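Local coordinates for protein hydrolase, isochorismatase family (Pseudomonas putida, PDB 4L07) that probably hydrolyses maleamate to maleate and ammonia, as a maleamate amidase of the isochorismatase-like hydrolase family, at residues F29-T40 with L92-M103; S17-I25 with D198-V206. All blocks are in the same frame, centred on the assembly; numbering follows the deposited sequence.

Contacts 1 and 2 lie on opposite sides of the chain's centre, their centres about 29 Å apart, yet their first segments follow each other closely: strand 22-27, part of contact 2, leads into helix 31-34 of contact 1. Both are partly buried. Contact 1 joins this short helix and the turn after it to an irregular loop, so polar chemistry dominates: backbone bonds, two carboxylates, and an arginine that is both salt-bridged and stacked on a tyrosine. Contact 2 sets a central strand of the parallel sheet and the chain before it against the C-terminal helix 196-207; there apolar packing fills the sheet side, and a single salt bridge with a cation-pi contact marks the outer part.

Contact 1. Residues F29-T40 with L92-M103; sequences FSYGFTDLQYPT and LLYGSRLVEIDM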
loop_
_atom_site.group_PDB
_atom_site.type_symbol
_atom_site.label_atom_id
_atom_site.label_comp_id
_atom_site.label_asym_id
_atom_site.label_seq_id
_atom_site.Cartn_x
_atom_site.Cartn_y
_atom_site.Cartn_z
ATOM N N PHE A 29 6.560 -16.914 -13.698
ATOM C CA PHE A 29 6.903 -18.001 -14.621
ATOM C C PHE A 29 5.950 -17.943 -15.828
ATOM O O PHE A 29 5.245 -18.908 -16.137
ATOM C CB PHE A 29 6.863 -19.383 -13.941
ATOM C CG PHE A 29 8.153 -19.787 -13.250
ATOM C CD1 PHE A 29 9.391 -19.288 -13.663
ATOM C CD2 PHE A 29 8.126 -20.713 -12.211
ATOM C CE1 PHE A 29 10.565 -19.683 -13.025
ATOM C CE2 PHE A 29 9.295 -21.112 -11.569
ATOM C CZ PHE A 29 10.518 -20.593 -11.979
ATOM N N SER A 30 5.921 -16.785 -16.482
ATOM C CA SER A 30 5.186 -16.584 -17.731
ATOM C C SER A 30 6.134 -16.844 -18.896
ATOM O O SER A 30 7.354 -16.824 -18.717
ATOM C CB SER A 30 4.627 -15.162 -17.802
ATOM O OG SER A 30 5.669 -14.206 -17.866
ATOM N N TYR A 31 5.586 -17.088 -20.084
ATOM C CA TYR A 31 6.425 -17.364 -21.257
ATOM C C TYR A 31 7.426 -16.240 -21.552
ATOM O O TYR A 31 8.532 -16.498 -22.011
ATOM C CB TYR A 31 5.570 -17.669 -22.489
ATOM C CG TYR A 31 4.849 -18.995 -22.395
ATOM C CD1 TYR A 31 5.558 -20.202 -22.384
ATOM C CD2 TYR A 31 3.458 -19.050 -22.310
ATOM C CE1 TYR A 31 4.898 -21.420 -22.295
ATOM C CE2 TYR A 31 2.793 -20.262 -22.213
ATOM C CZ TYR A 31 3.518 -21.442 -22.212
ATOM O OH TYR A 31 2.854 -22.642 -22.121
ATOM N N GLY A 32 7.033 -15.000 -21.276
ATOM C CA GLY A 32 7.919 -13.847 -21.452
ATOM C C GLY A 32 9.224 -13.970 -20.681
ATOM O O GLY A 32 10.248 -13.423 -21.094
ATOM N N PHE A 33 9.180 -14.703 -19.571
ATOM C CA PHE A 33 10.344 -14.912 -18.723
ATOM C C PHE A 33 10.949 -16.319 -18.833
ATOM O O PHE A 33 12.050 -16.537 -18.352
ATOM C CB PHE A 33 10.012 -14.578 -17.263
ATOM C CG PHE A 33 9.673 -13.129 -17.047
ATOM C CD1 PHE A 33 10.679 -12.172 -16.965
ATOM C CD2 PHE A 33 8.346 -12.714 -16.949
ATOM C CE1 PHE A 33 10.372 -10.831 -16.784
ATOM C CE2 PHE A 33 8.033 -11.372 -16.769
ATOM C CZ PHE A 33 9.048 -10.431 -16.688
ATOM N N THR A 34 10.241 -17.255 -19.472
ATOM C CA THR A 34 10.676 -18.667 -19.490
ATOM C C THR A 34 10.897 -19.259 -20.885
ATOM O O THR A 34 11.481 -20.343 -21.004
ATOM C CB THR A 34 9.675 -19.586 -18.761
ATOM O OG1 THR A 34 8.420 -19.556 -19.455
ATOM C CG2 THR A 34 9.467 -19.132 -17.316
ATOM N N ASP A 35 10.397 -18.591 -21.924
ATOM C CA ASP A 35 10.568 -19.076 -23.305
ATOM C C ASP A 35 11.637 -18.270 -24.039
ATOM O O ASP A 35 11.430 -17.103 -24.372
ATOM C CB ASP A 35 9.227 -19.030 -24.057
ATOM C CG ASP A 35 9.305 -19.624 -25.461
ATOM O OD1 ASP A 35 10.413 -19.696 -26.037
ATOM O OD2 ASP A 35 8.234 -20.006 -25.987
ATOM N N LEU A 36 12.773 -18.908 -24.323
ATOM C CA LEU A 36 13.952 -18.202 -24.841
ATOM C C LEU A 36 13.789 -17.486 -26.192
ATOM O O LEU A 36 14.698 -16.781 -26.634
ATOM C CB LEU A 36 15.181 -19.126 -24.846
ATOM C CG LEU A 36 15.729 -19.515 -23.464
ATOM C CD1 LEU A 36 16.671 -20.705 -23.561
ATOM C CD2 LEU A 36 16.420 -18.345 -22.770
ATOM N N GLN A 37 12.635 -17.653 -26.838
ATOM C CA GLN A 37 12.345 -16.911 -28.064
ATOM C C GLN A 37 12.135 -15.426 -27.769
ATOM O O GLN A 37 12.282 -14.582 -28.654
ATOM C CB GLN A 37 11.132 -17.493 -28.800
ATOM C CG GLN A 37 9.794 -17.278 -28.109
ATOM C CD GLN A 37 8.625 -17.613 -29.007
ATOM O OE1 GLN A 37 8.394 -16.948 -30.016
ATOM N NE2 GLN A 37 7.871 -18.636 -28.637
ATOM N N TYR A 38 11.793 -15.124 -26.518
ATOM C CA TYR A 38 11.547 -13.753 -26.094
ATOM C C TYR A 38 12.780 -13.160 -25.415
ATOM O O TYR A 38 13.415 -13.825 -24.590
ATOM C CB TYR A 38 10.345 -13.690 -25.154
ATOM C CG TYR A 38 9.090 -14.339 -25.705
ATOM C CD1 TYR A 38 8.508 -13.890 -26.897
ATOM C CD2 TYR A 38 8.478 -15.390 -25.026
ATOM C CE1 TYR A 38 7.355 -14.482 -27.394
ATOM C CE2 TYR A 38 7.323 -15.983 -25.510
ATOM C CZ TYR A 38 6.766 -15.525 -26.693
ATOM O OH TYR A 38 5.620 -16.123 -27.168
ATOM N N PRO A 39 13.115 -11.901 -25.760
ATOM C CA PRO A 39 14.304 -11.204 -25.247
ATOM C C PRO A 39 14.406 -11.165 -23.720
ATOM O O PRO A 39 15.512 -11.113 -23.187
ATOM C CB PRO A 39 14.141 -9.778 -25.786
ATOM C CG PRO A 39 13.245 -9.895 -26.964
ATOM C CD PRO A 39 12.366 -11.086 -26.735
ATOM N N THR A 40 13.267 -11.183 -23.029
ATOM C CA THR A 40 13.246 -11.065 -21.567
ATOM C C THR A 40 13.397 -12.399 -20.835
ATOM O O THR A 40 13.435 -12.439 -19.606
ATOM C CB THR A 40 11.970 -10.349 -21.081
ATOM O OG1 THR A 40 10.825 -10.921 -21.731
ATOM C CG2 THR A 40 12.047 -8.851 -21.386
ATOM N N LEU A 92 5.187 -7.125 -22.597
ATOM C CA LEU A 92 4.289 -7.968 -21.812
ATOM C C LEU A 92 2.863 -7.408 -21.799
ATOM O O LEU A 92 2.388 -6.894 -20.788
ATOM C CB LEU A 92 4.842 -8.151 -20.383
ATOM C CG LEU A 92 6.193 -8.872 -20.173
ATOM C CD1 LEU A 92 6.156 -10.324 -20.619
ATOM C CD2 LEU A 92 7.369 -8.189 -20.842
ATOM N N LEU A 93 2.184 -7.532 -22.938
ATOM C CA LEU A 93 0.864 -6.922 -23.135
ATOM C C LEU A 93 -0.256 -7.922 -22.910
ATOM O O LEU A 93 -0.109 -9.097 -23.256
ATOM C CB LEU A 93 0.754 -6.334 -24.548
ATOM C CG LEU A 93 1.663 -5.167 -24.952
ATOM C CD1 LEU A 93 1.644 -4.954 -26.461
ATOM C CD2 LEU A 93 1.300 -3.880 -24.219
ATOM N N TYR A 94 -1.372 -7.463 -22.331
ATOM C CA TYR A 94 -2.563 -8.308 -22.170
ATOM C C TYR A 94 -2.904 -8.929 -23.522
ATOM O O TYR A 94 -2.743 -8.283 -24.561
ATOM C CB TYR A 94 -3.775 -7.499 -21.687
ATOM C CG TYR A 94 -3.797 -7.117 -20.222
ATOM C CD1 TYR A 94 -3.203 -5.941 -19.790
ATOM C CD2 TYR A 94 -4.443 -7.912 -19.269
ATOM C CE1 TYR A 94 -3.230 -5.565 -18.455
ATOM C CE2 TYR A 94 -4.471 -7.544 -17.924
ATOM C CZ TYR A 94 -3.865 -6.362 -17.524
ATOM O OH TYR A 94 -3.883 -5.955 -16.197
ATOM N N GLY A 95 -3.355 -10.180 -23.505
ATOM C CA GLY A 95 -3.738 -10.875 -24.733
ATOM C C GLY A 95 -2.585 -11.464 -25.533
ATOM O O GLY A 95 -2.813 -12.123 -26.553
ATOM N N SER A 96 -1.350 -11.226 -25.090
ATOM C CA SER A 96 -0.183 -11.826 -25.747
ATOM C C SER A 96 0.221 -13.134 -25.069
ATOM O O SER A 96 -0.131 -13.386 -23.915
ATOM C CB SER A 96 1.002 -10.847 -25.791
ATOM O OG SER A 96 1.643 -10.748 -24.526
ATOM N N ARG A 97 0.972 -13.965 -25.789
ATOM C CA ARG A 97 1.494 -15.204 -25.221
ATOM C C ARG A 97 2.488 -14.936 -24.083
ATOM O O ARG A 97 2.616 -15.749 -23.171
ATOM C CB ARG A 97 2.150 -16.063 -26.311
ATOM C CG ARG A 97 2.485 -17.483 -25.869
ATOM C CD ARG A 97 2.995 -18.328 -27.027
ATOM N NE ARG A 97 3.436 -19.647 -26.575
ATOM C CZ ARG A 97 4.678 -19.938 -26.193
ATOM N NH1 ARG A 97 4.986 -21.169 -25.798
ATOM N NH2 ARG A 97 5.616 -19.002 -26.203
ATOM N N LEU A 98 3.162 -13.787 -24.136
ATOM C CA LEU A 98 4.228 -13.446 -23.181
ATOM C C LEU A 98 3.726 -13.446 -21.736
ATOM O O LEU A 98 4.470 -13.785 -20.815
ATOM C CB LEU A 98 4.834 -12.065 -23.498
ATOM C CG LEU A 98 5.545 -11.586 -24.784
ATOM C CD1 LEU A 98 7.064 -11.509 -24.645
ATOM C CD2 LEU A 98 5.108 -12.299 -26.061
ATOM N N VAL A 99 2.457 -13.077 -21.552
ATOM C CA VAL A 99 1.877 -12.890 -20.223
ATOM C C VAL A 99 1.250 -14.168 -19.654
ATOM O O VAL A 99 0.909 -14.232 -18.467
ATOM C CB VAL A 99 0.862 -11.726 -20.253
ATOM C CG1 VAL A 99 0.086 -11.630 -18.949
ATOM C CG2 VAL A 99 1.587 -10.420 -20.553
ATOM N N GLU A 100 1.108 -15.187 -20.502
ATOM C CA GLU A 100 0.525 -16.462 -20.094
ATOM C C GLU A 100 1.493 -17.258 -19.237
ATOM O O GLU A 100 2.698 -17.285 -19.520
ATOM C CB GLU A 100 0.128 -17.282 -21.329
ATOM C CG GLU A 100 -1.048 -16.709 -22.103
ATOM C CD GLU A 100 -2.367 -16.876 -21.368
ATOM O OE1 GLU A 100 -3.122 -15.884 -21.277
ATOM O OE2 GLU A 100 -2.650 -17.990 -20.869
ATOM N N ILE A 101 0.962 -17.909 -18.207
ATOM C CA ILE A 101 1.760 -18.728 -17.302
ATOM C C ILE A 101 2.240 -19.954 -18.072
ATOM O O ILE A 101 1.455 -20.600 -18.765
ATOM C CB ILE A 101 0.962 -19.137 -16.038
ATOM C CG1 ILE A 101 0.449 -17.893 -15.279
ATOM C CG2 ILE A 101 1.791 -20.027 -15.115
ATOM C CD1 ILE A 101 1.527 -16.898 -14.875
ATOM N N ASP A 102 3.531 -20.246 -17.967
ATOM C CA ASP A 102 4.120 -21.391 -18.658
ATOM C C ASP A 102 3.487 -22.699 -18.162
ATOM O O ASP A 102 3.430 -22.954 -16.959
ATOM C CB ASP A 102 5.639 -21.393 -18.456
ATOM C CG ASP A 102 6.361 -22.350 -19.393
ATOM O OD1 ASP A 102 5.832 -23.449 -19.645
ATOM O OD2 ASP A 102 7.464 -22.000 -19.869
ATOM N N MET A 103 3.012 -23.522 -19.099
ATOM C CA MET A 103 2.354 -24.786 -18.749
ATOM C C MET A 103 3.250 -25.769 -17.988
ATOM O O MET A 103 2.748 -26.640 -17.280
ATOM C CB MET A 103 1.735 -25.456 -19.987
ATOM C CG MET A 103 0.375 -24.897 -20.396
ATOM S SD MET A 103 -0.875 -24.852 -19.082
ATOM C CE MET A 103 -1.185 -26.593 -18.773
#
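Tyr31 lies between Arg97 and Asp102, where the loop between helix 82-85 and strand 112-116 is held on the short helix that follows strand 22-27. The Arg97 guanidinium stacks on one ring face, planes 21° apart and Arg97 CZ 3.9 Å from the Tyr31 ring centroid, a cation-pi contact; Asp102 presses its CA on the opposite face (CH-pi). Tyr31 OH accepts a nearly straight bond from Met103 N at 3.2 Å. Arg97 is extended from CG to NE, with CG anti to the backbone N (chi1 -169°). Its NH2 donates within the guanidinium plane to Asp35 OD2 at 2.8 Å in a salt bridge and to Tyr38 OH at 3.0 Å. The Asp35 carboxylate, whose OD1 accepts from Gln37 N in an Asx turn, stands almost perpendicular to that plane; Gln37 NE2 reaches Asp35 OD2 from the arginine's side, so two donors grip one oxygen. Leu98 lays both methyls over a face of the Tyr38 ring, CD2 3.4 Å from Tyr38 CE1. Thr34 OG1 sits 2.7 Å from Asp102 OD2. Gly32 N donates to Leu98 O, which with Leu92 CD1 would clash with a CB there. A single beta bridge pairs Ser30, the helix N-cap, with Ile101, flanked by Asp102 N donating to Phe29 O and Tyr31 N to Glu100 O. Ser30 and Ile101 touch Thr69 of strand 65-70, while Met48 of helix 45-60 packs on Thr34 and Asp102.

Contact 2. Residues S17-I25 with D198-V206; sequences SRGVHPAII and DILKWLRSV
Arg18 stretches across the indole of Trp202 to Asp198, where the C-terminal helix packs on the central parallel sheet of this alpha/beta isochorismatase-like fold. The short segments of strand 22-25 and helix 198-206 run roughly antiparallel, at 146°, with axes 10.7 Å apart. The tight part is apolar. Pro22 CB meets Trp202 CH2 at 3.6 Å and Leu203 CD2 at 3.7 Å, and Val206 CG2 packs against Pro22 CG; Ile24 touches Leu203 more loosely. In the polar outer part, Arg18 CD lies over one face of the five-membered ring as a CH-pi contact, and its guanidinium stands edge-on above the same face, at 88° to the indole, in a cation-pi contact. Trp202 turns its CG anti to the backbone N (chi1 174°), bringing the indole between Arg18 and Val206 CG1 on its two faces. With an alanine here, Arg18 would probably lose the surface its chain lies on, Pro22 would border a gap and a water its indole donor. Asp198 OD1 also bonds to Thr194 OG1. The guanidinium grips Asp198 end-on, Arg18 NH1 to OD2 at 2.9 Å and NH2 to OD1 at 2.8 Å; at the indole edge, the water accepts from Trp202 NE1 and donates to Gly19 O.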
loop_
_atom_site.group_PDB
_atom_site.type_symbol
_atom_site.label_atom_id
_atom_site.label_comp_id
_atom_site.label_asym_id
_atom_site.label_seq_id
_atom_site.Cartn_x
_atom_site.Cartn_y
_atom_site.Cartn_z
ATOM N N SER A 17 11.594 -19.592 12.199
ATOM C CA SER A 17 10.758 -20.588 12.839
ATOM C C SER A 17 9.489 -20.680 12.014
ATOM O O SER A 17 8.655 -19.777 12.045
ATOM C CB SER A 17 10.449 -20.198 14.280
ATOM O OG SER A 17 9.617 -21.165 14.888
ATOM N N ARG A 18 9.358 -21.768 11.265
ATOM C CA ARG A 18 8.274 -21.904 10.288
ATOM C C ARG A 18 6.899 -22.026 10.939
ATOM O O ARG A 18 6.753 -22.637 11.998
ATOM C CB ARG A 18 8.544 -23.083 9.361
ATOM C CG ARG A 18 9.846 -22.933 8.593
ATOM C CD ARG A 18 10.209 -24.194 7.835
ATOM N NE ARG A 18 11.536 -24.085 7.237
ATOM C CZ ARG A 18 12.036 -24.954 6.363
ATOM N NH1 ARG A 18 11.316 -26.003 5.979
ATOM N NH2 ARG A 18 13.257 -24.782 5.873
ATOM N N GLY A 19 5.899 -21.427 10.296
ATOM C CA GLY A 19 4.523 -21.486 10.776
ATOM C C GLY A 19 3.808 -22.744 10.318
ATOM O O GLY A 19 4.432 -23.695 9.844
ATOM N N VAL A 20 2.487 -22.739 10.439
ATOM C CA VAL A 20 1.695 -23.924 10.137
ATOM C C VAL A 20 0.634 -23.688 9.054
ATOM O O VAL A 20 -0.179 -24.573 8.780
ATOM C CB VAL A 20 1.071 -24.537 11.419
ATOM C CG1 VAL A 20 2.156 -25.135 12.305
ATOM C CG2 VAL A 20 0.247 -23.508 12.185
ATOM N N HIS A 21 0.667 -22.507 8.428
ATOM C CA HIS A 21 -0.247 -22.176 7.329
ATOM C C HIS A 21 0.489 -21.682 6.111
ATOM O O HIS A 21 0.576 -20.471 5.866
ATOM C CB HIS A 21 -1.306 -21.177 7.782
ATOM C CG HIS A 21 -2.147 -21.666 8.937
ATOM N ND1 HIS A 21 -3.068 -22.641 8.800
ATOM C CD2 HIS A 21 -2.173 -21.284 10.275
ATOM C CE1 HIS A 21 -3.657 -22.870 9.990
ATOM N NE2 HIS A 21 -3.111 -22.039 10.891
ATOM N N PRO A 22 1.038 -22.623 5.322
ATOM C CA PRO A 22 1.868 -22.311 4.168
ATOM C C PRO A 22 1.078 -21.867 2.944
ATOM O O PRO A 22 -0.065 -22.287 2.755
ATOM C CB PRO A 22 2.562 -23.650 3.854
ATOM C CG PRO A 22 2.236 -24.568 4.992
ATOM C CD PRO A 22 0.936 -24.075 5.539
ATOM N N ALA A 23 1.714 -21.039 2.119
ATOM C CA ALA A 23 1.217 -20.697 0.795
ATOM C C ALA A 23 2.390 -20.609 -0.171
ATOM O O ALA A 23 3.511 -20.241 0.218
ATOM C CB ALA A 23 0.440 -19.385 0.827
ATOM N N ILE A 24 2.138 -20.977 -1.424
ATOM C CA ILE A 24 3.164 -20.959 -2.458
ATOM C C ILE A 24 2.910 -19.764 -3.378
ATOM O O ILE A 24 1.799 -19.593 -3.893
ATOM C CB ILE A 24 3.150 -22.270 -3.297
ATOM C CG1 ILE A 24 2.953 -23.524 -2.413
ATOM C CG2 ILE A 24 4.363 -22.362 -4.230
ATOM C CD1 ILE A 24 3.991 -23.773 -1.327
ATOM N N ILE A 25 3.936 -18.944 -3.580
ATOM C CA ILE A 25 3.864 -17.845 -4.543
ATOM C C ILE A 25 4.810 -18.153 -5.698
ATOM O O ILE A 25 6.013 -18.306 -5.495
ATOM C CB ILE A 25 4.239 -16.485 -3.911
ATOM C CG1 ILE A 25 3.449 -16.251 -2.615
ATOM C CG2 ILE A 25 4.048 -15.361 -4.927
ATOM C CD1 ILE A 25 4.023 -15.161 -1.729
ATOM N N ASP A 198 13.669 -29.949 0.823
ATOM C CA ASP A 198 13.309 -29.453 2.152
ATOM C C ASP A 198 11.840 -29.023 2.163
ATOM O O ASP A 198 11.072 -29.473 3.010
ATOM C CB ASP A 198 14.242 -28.289 2.551
ATOM C CG ASP A 198 13.846 -27.594 3.870
ATOM O OD1 ASP A 198 14.570 -26.658 4.272
ATOM O OD2 ASP A 198 12.837 -27.944 4.514
ATOM N N ILE A 199 11.456 -28.168 1.217
ATOM C CA ILE A 199 10.084 -27.658 1.147
ATOM C C ILE A 199 9.067 -28.799 1.120
ATOM O O ILE A 199 8.114 -28.799 1.895
ATOM C CB ILE A 199 9.876 -26.707 -0.061
ATOM C CG1 ILE A 199 10.768 -25.458 0.062
ATOM C CG2 ILE A 199 8.406 -26.312 -0.212
ATOM C CD1 ILE A 199 10.569 -24.645 1.331
ATOM N N LEU A 200 9.297 -29.775 0.245
ATOM C CA LEU A 200 8.365 -30.895 0.074
ATOM C C LEU A 200 8.175 -31.684 1.367
ATOM O O LEU A 200 7.046 -31.961 1.762
ATOM C CB LEU A 200 8.819 -31.817 -1.063
ATOM C CG LEU A 200 8.797 -31.259 -2.487
ATOM C CD1 LEU A 200 9.586 -32.171 -3.419
ATOM C CD2 LEU A 200 7.375 -31.040 -3.001
ATOM N N LYS A 201 9.286 -32.019 2.026
ATOM C CA LYS A 201 9.265 -32.729 3.303
ATOM C C LYS A 201 8.542 -31.900 4.360
ATOM O O LYS A 201 7.728 -32.427 5.121
ATOM C CB LYS A 201 10.699 -33.058 3.744
ATOM C CG LYS A 201 10.820 -33.845 5.041
ATOM C CD LYS A 201 12.279 -34.145 5.357
ATOM C CE LYS A 201 12.465 -34.626 6.788
ATOM N NZ LYS A 201 12.004 -36.029 6.977
ATOM N N TRP A 202 8.826 -30.596 4.378
ATOM C CA TRP A 202 8.200 -29.667 5.316
ATOM C C TRP A 202 6.702 -29.556 5.139
ATOM O O TRP A 202 5.963 -29.575 6.125
ATOM C CB TRP A 202 8.865 -28.288 5.238
ATOM C CG TRP A 202 8.161 -27.252 6.080
ATOM C CD1 TRP A 202 8.072 -27.200 7.467
ATOM C CD2 TRP A 202 7.389 -26.093 5.606
ATOM N NE1 TRP A 202 7.327 -26.122 7.869
ATOM C CE2 TRP A 202 6.889 -25.418 6.806
ATOM C CE3 TRP A 202 7.079 -25.565 4.354
ATOM C CZ2 TRP A 202 6.117 -24.267 6.734
ATOM C CZ3 TRP A 202 6.298 -24.410 4.292
ATOM C CH2 TRP A 202 5.831 -23.776 5.457
ATOM N N LEU A 203 6.234 -29.457 3.892
ATOM C CA LEU A 203 4.790 -29.377 3.624
ATOM C C LEU A 203 4.051 -30.635 4.102
ATOM O O LEU A 203 2.982 -30.538 4.707
ATOM C CB LEU A 203 4.504 -29.106 2.141
ATOM C CG LEU A 203 4.947 -27.753 1.565
ATOM C CD1 LEU A 203 4.826 -27.735 0.049
ATOM C CD2 LEU A 203 4.173 -26.598 2.191
ATOM N N ARG A 204 4.637 -31.804 3.847
ATOM C CA ARG A 204 4.077 -33.076 4.336
ATOM C C ARG A 204 4.007 -33.094 5.858
ATOM O O ARG A 204 3.023 -33.566 6.438
ATOM C CB ARG A 204 4.889 -34.272 3.824
ATOM C CG ARG A 204 4.770 -34.486 2.327
ATOM C CD ARG A 204 5.324 -35.834 1.888
ATOM N NE ARG A 204 5.187 -36.016 0.442
ATOM C CZ ARG A 204 4.090 -36.458 -0.174
ATOM N NH1 ARG A 204 2.999 -36.776 0.517
ATOM N NH2 ARG A 204 4.083 -36.580 -1.494
ATOM N N SER A 205 5.047 -32.557 6.495
ATOM C CA SER A 205 5.115 -32.478 7.948
ATOM C C SER A 205 4.014 -31.596 8.556
ATOM O O SER A 205 3.375 -31.999 9.529
ATOM C CB SER A 205 6.498 -32.006 8.400
ATOM O OG SER A 205 6.619 -32.096 9.803
ATOM N N VAL A 206 3.778 -30.410 7.993
ATOM C CA VAL A 206 2.709 -29.548 8.534
ATOM C C VAL A 206 1.305 -30.101 8.316
ATOM O O VAL A 206 0.438 -29.936 9.172
ATOM C CB VAL A 206 2.845 -28.029 8.174
ATOM C CG1 VAL A 206 4.148 -27.722 7.451
ATOM C CG2 VAL A 206 1.621 -27.484 7.440
HETATM O O HOH W 1 6.237 -25.639 10.612
#